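Local coordinates for protein beta-glucuronidase (uncultured Clostridium sp., PDB 6U7J) that hydrolyses beta-D-glucuronides as a gut microbial glycosyl hydrolase of family 2, and so probably helps to reactivate conjugated estrogens, at residues 547-551 and 586-590. Numbering follows the deposited sequence.
Sequences GEHIW and IRERW
Glu548 meets Arg589 and Trp590 through its carboxylate, which takes three hydrogen bonds from the helix. Arg589 grips it side-on in a salt bridge: Arg589 NH1 gives to Glu548 OE1 and Arg589 NE to Glu548 OE2, both at 2.9 Å. Both oxygens use their syn lone pairs. The two flat groups lie nearly coplanar, 9° apart, and both bonds are close to straight. Arg589 has CG anti to the backbone N (chi1 169°) and runs extended to NE, which brings its NE and NH1 edge to the acid. Trp590 NE1 adds a 2.8 Å bond to Glu548 OE2. This donor comes from above the carboxylate plane, although OE2 lies near the indole plane. Together these bonds should hold the carboxylate against rotation. OE1 also bonds Tyr300. The arginine charge and N-H donors probably favour ionised Glu548, although Arg589 NH2 also pairs with Asp540.

Further along the strand the packing is apolar. Ile550 CD1 and Ile586 CD1 meet tip to tip at 3.5 Å. Ile550 CD1 also touches Trp590 CZ2 at 3.8 Å, obliquely to the ring. Within the helix, Ile586 CG2 lies over one indole face, offset toward its rim. These buried residues contrast with partly exposed Arg589; exposed Glu588 marks the helix's outer side. Strand and helix segments run nearly antiparallel, at 167°. A C-terminal helix packed against the last parallel strand is typical of the (beta/alpha)8 TIM barrel.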
loop_
_atom_site.group_PDB
_atom_site.type_symbol
_atom_site.label_atom_id
_atom_site.label_comp_id
_atom_site.label_asym_id
_atom_site.label_seq_id
_atom_site.Cartn_x
_atom_site.Cartn_y
_atom_site.Cartn_z
ATOM N N GLY B 547 -31.929 -8.570 12.006
ATOM C CA GLY B 547 -30.909 -7.592 11.686
ATOM C C GLY B 547 -29.562 -8.224 11.425
ATOM O O GLY B 547 -29.289 -9.367 11.821
ATOM N N GLU B 548 -28.711 -7.439 10.759
ATOM C CA GLU B 548 -27.341 -7.834 10.465
ATOM C C GLU B 548 -26.439 -6.633 10.698
ATOM O O GLU B 548 -26.658 -5.555 10.131
ATOM C CB GLU B 548 -27.204 -8.355 9.019
ATOM C CG GLU B 548 -27.446 -7.310 7.926
ATOM C CD GLU B 548 -27.739 -7.939 6.559
ATOM O OE1 GLU B 548 -28.600 -8.849 6.498
ATOM O OE2 GLU B 548 -27.112 -7.523 5.553
ATOM N N HIS B 549 -25.429 -6.809 11.536
ATOM C CA HIS B 549 -24.465 -5.747 11.796
ATOM C C HIS B 549 -23.103 -6.306 11.441
ATOM O O HIS B 549 -22.624 -7.247 12.088
ATOM C CB HIS B 549 -24.523 -5.261 13.248
ATOM C CG HIS B 549 -25.492 -4.135 13.470
ATOM N ND1 HIS B 549 -25.490 -3.366 14.613
ATOM C CD2 HIS B 549 -26.498 -3.656 12.696
ATOM C CE1 HIS B 549 -26.443 -2.452 14.529
ATOM N NE2 HIS B 549 -27.070 -2.607 13.376
ATOM N N ILE B 550 -22.515 -5.771 10.370
ATOM C CA ILE B 550 -21.170 -6.157 9.971
ATOM C C ILE B 550 -20.196 -5.613 11.005
ATOM O O ILE B 550 -20.397 -4.515 11.540
ATOM C CB ILE B 550 -20.868 -5.612 8.565
ATOM C CG1 ILE B 550 -21.727 -6.331 7.520
ATOM C CG2 ILE B 550 -19.393 -5.787 8.216
ATOM C CD1 ILE B 550 -21.788 -5.603 6.193
ATOM N N TRP B 551 -19.166 -6.379 11.339
ATOM C CA TRP B 551 -18.241 -5.885 12.341
ATOM C C TRP B 551 -17.135 -5.070 11.704
ATOM O O TRP B 551 -16.479 -5.503 10.744
ATOM C CB TRP B 551 -17.606 -6.955 13.209
ATOM C CG TRP B 551 -16.589 -6.302 14.154
ATOM C CD1 TRP B 551 -15.244 -6.537 14.203
ATOM C CD2 TRP B 551 -16.847 -5.271 15.132
ATOM N NE1 TRP B 551 -14.655 -5.747 15.171
ATOM C CE2 TRP B 551 -15.614 -4.969 15.760
ATOM C CE3 TRP B 551 -18.004 -4.609 15.565
ATOM C CZ2 TRP B 551 -15.502 -4.028 16.786
ATOM C CZ3 TRP B 551 -17.895 -3.660 16.594
ATOM C CH2 TRP B 551 -16.654 -3.380 17.189
ATOM N N ILE B 586 -22.063 -4.263 -0.360
ATOM C CA ILE B 586 -22.975 -4.105 0.774
ATOM C C ILE B 586 -24.012 -3.039 0.467
ATOM O O ILE B 586 -25.207 -3.230 0.718
ATOM C CB ILE B 586 -22.199 -3.772 2.066
ATOM C CG1 ILE B 586 -21.347 -4.962 2.521
ATOM C CG2 ILE B 586 -23.146 -3.338 3.184
ATOM C CD1 ILE B 586 -20.081 -4.529 3.286
ATOM N N ARG B 587 -23.575 -1.908 -0.106
ATOM C CA ARG B 587 -24.501 -0.831 -0.452
ATOM C C ARG B 587 -25.615 -1.333 -1.373
ATOM O O ARG B 587 -26.800 -1.041 -1.149
ATOM C CB ARG B 587 -23.750 0.336 -1.106
ATOM C CG ARG B 587 -24.657 1.490 -1.537
ATOM C CD ARG B 587 -23.924 2.780 -1.949
ATOM N NE ARG B 587 -23.976 2.978 -3.395
ATOM C CZ ARG B 587 -24.565 3.990 -4.025
ATOM N NH1 ARG B 587 -24.540 4.016 -5.347
ATOM N NH2 ARG B 587 -25.173 4.970 -3.367
ATOM N N GLU B 588 -25.257 -2.089 -2.419
ATOM C CA GLU B 588 -26.275 -2.566 -3.355
ATOM C C GLU B 588 -27.298 -3.453 -2.657
ATOM O O GLU B 588 -28.493 -3.375 -2.948
ATOM C CB GLU B 588 -25.634 -3.318 -4.527
ATOM C CG GLU B 588 -24.834 -2.422 -5.480
ATOM C CD GLU B 588 -25.685 -1.347 -6.160
ATOM O OE1 GLU B 588 -26.598 -1.707 -6.941
ATOM O OE2 GLU B 588 -25.430 -0.142 -5.922
ATOM N N ARG B 589 -26.863 -4.295 -1.728
ATOM C CA ARG B 589 -27.825 -5.077 -0.960
ATOM C C ARG B 589 -28.696 -4.182 -0.067
ATOM O O ARG B 589 -29.928 -4.192 -0.167
ATOM C CB ARG B 589 -27.081 -6.121 -0.136
ATOM C CG ARG B 589 -27.917 -6.837 0.902
ATOM C CD ARG B 589 -27.011 -7.779 1.651
ATOM N NE ARG B 589 -27.625 -8.414 2.813
ATOM C CZ ARG B 589 -28.419 -9.476 2.749
ATOM N NH1 ARG B 589 -28.917 -10.002 3.861
ATOM N NH2 ARG B 589 -28.729 -10.000 1.570
ATOM N N TRP B 590 -28.077 -3.383 0.810
ATOM C CA TRP B 590 -28.877 -2.657 1.799
ATOM C C TRP B 590 -29.776 -1.605 1.158
ATOM O O TRP B 590 -30.878 -1.358 1.651
ATOM C CB TRP B 590 -27.982 -1.994 2.851
ATOM C CG TRP B 590 -27.424 -2.947 3.873
ATOM C CD1 TRP B 590 -27.779 -4.250 4.072
ATOM C CD2 TRP B 590 -26.387 -2.667 4.824
ATOM N NE1 TRP B 590 -27.027 -4.801 5.086
ATOM C CE2 TRP B 590 -26.168 -3.847 5.567
ATOM C CE3 TRP B 590 -25.623 -1.535 5.115
ATOM C CZ2 TRP B 590 -25.216 -3.925 6.583
ATOM C CZ3 TRP B 590 -24.666 -1.616 6.125
ATOM C CH2 TRP B 590 -24.480 -2.797 6.850
#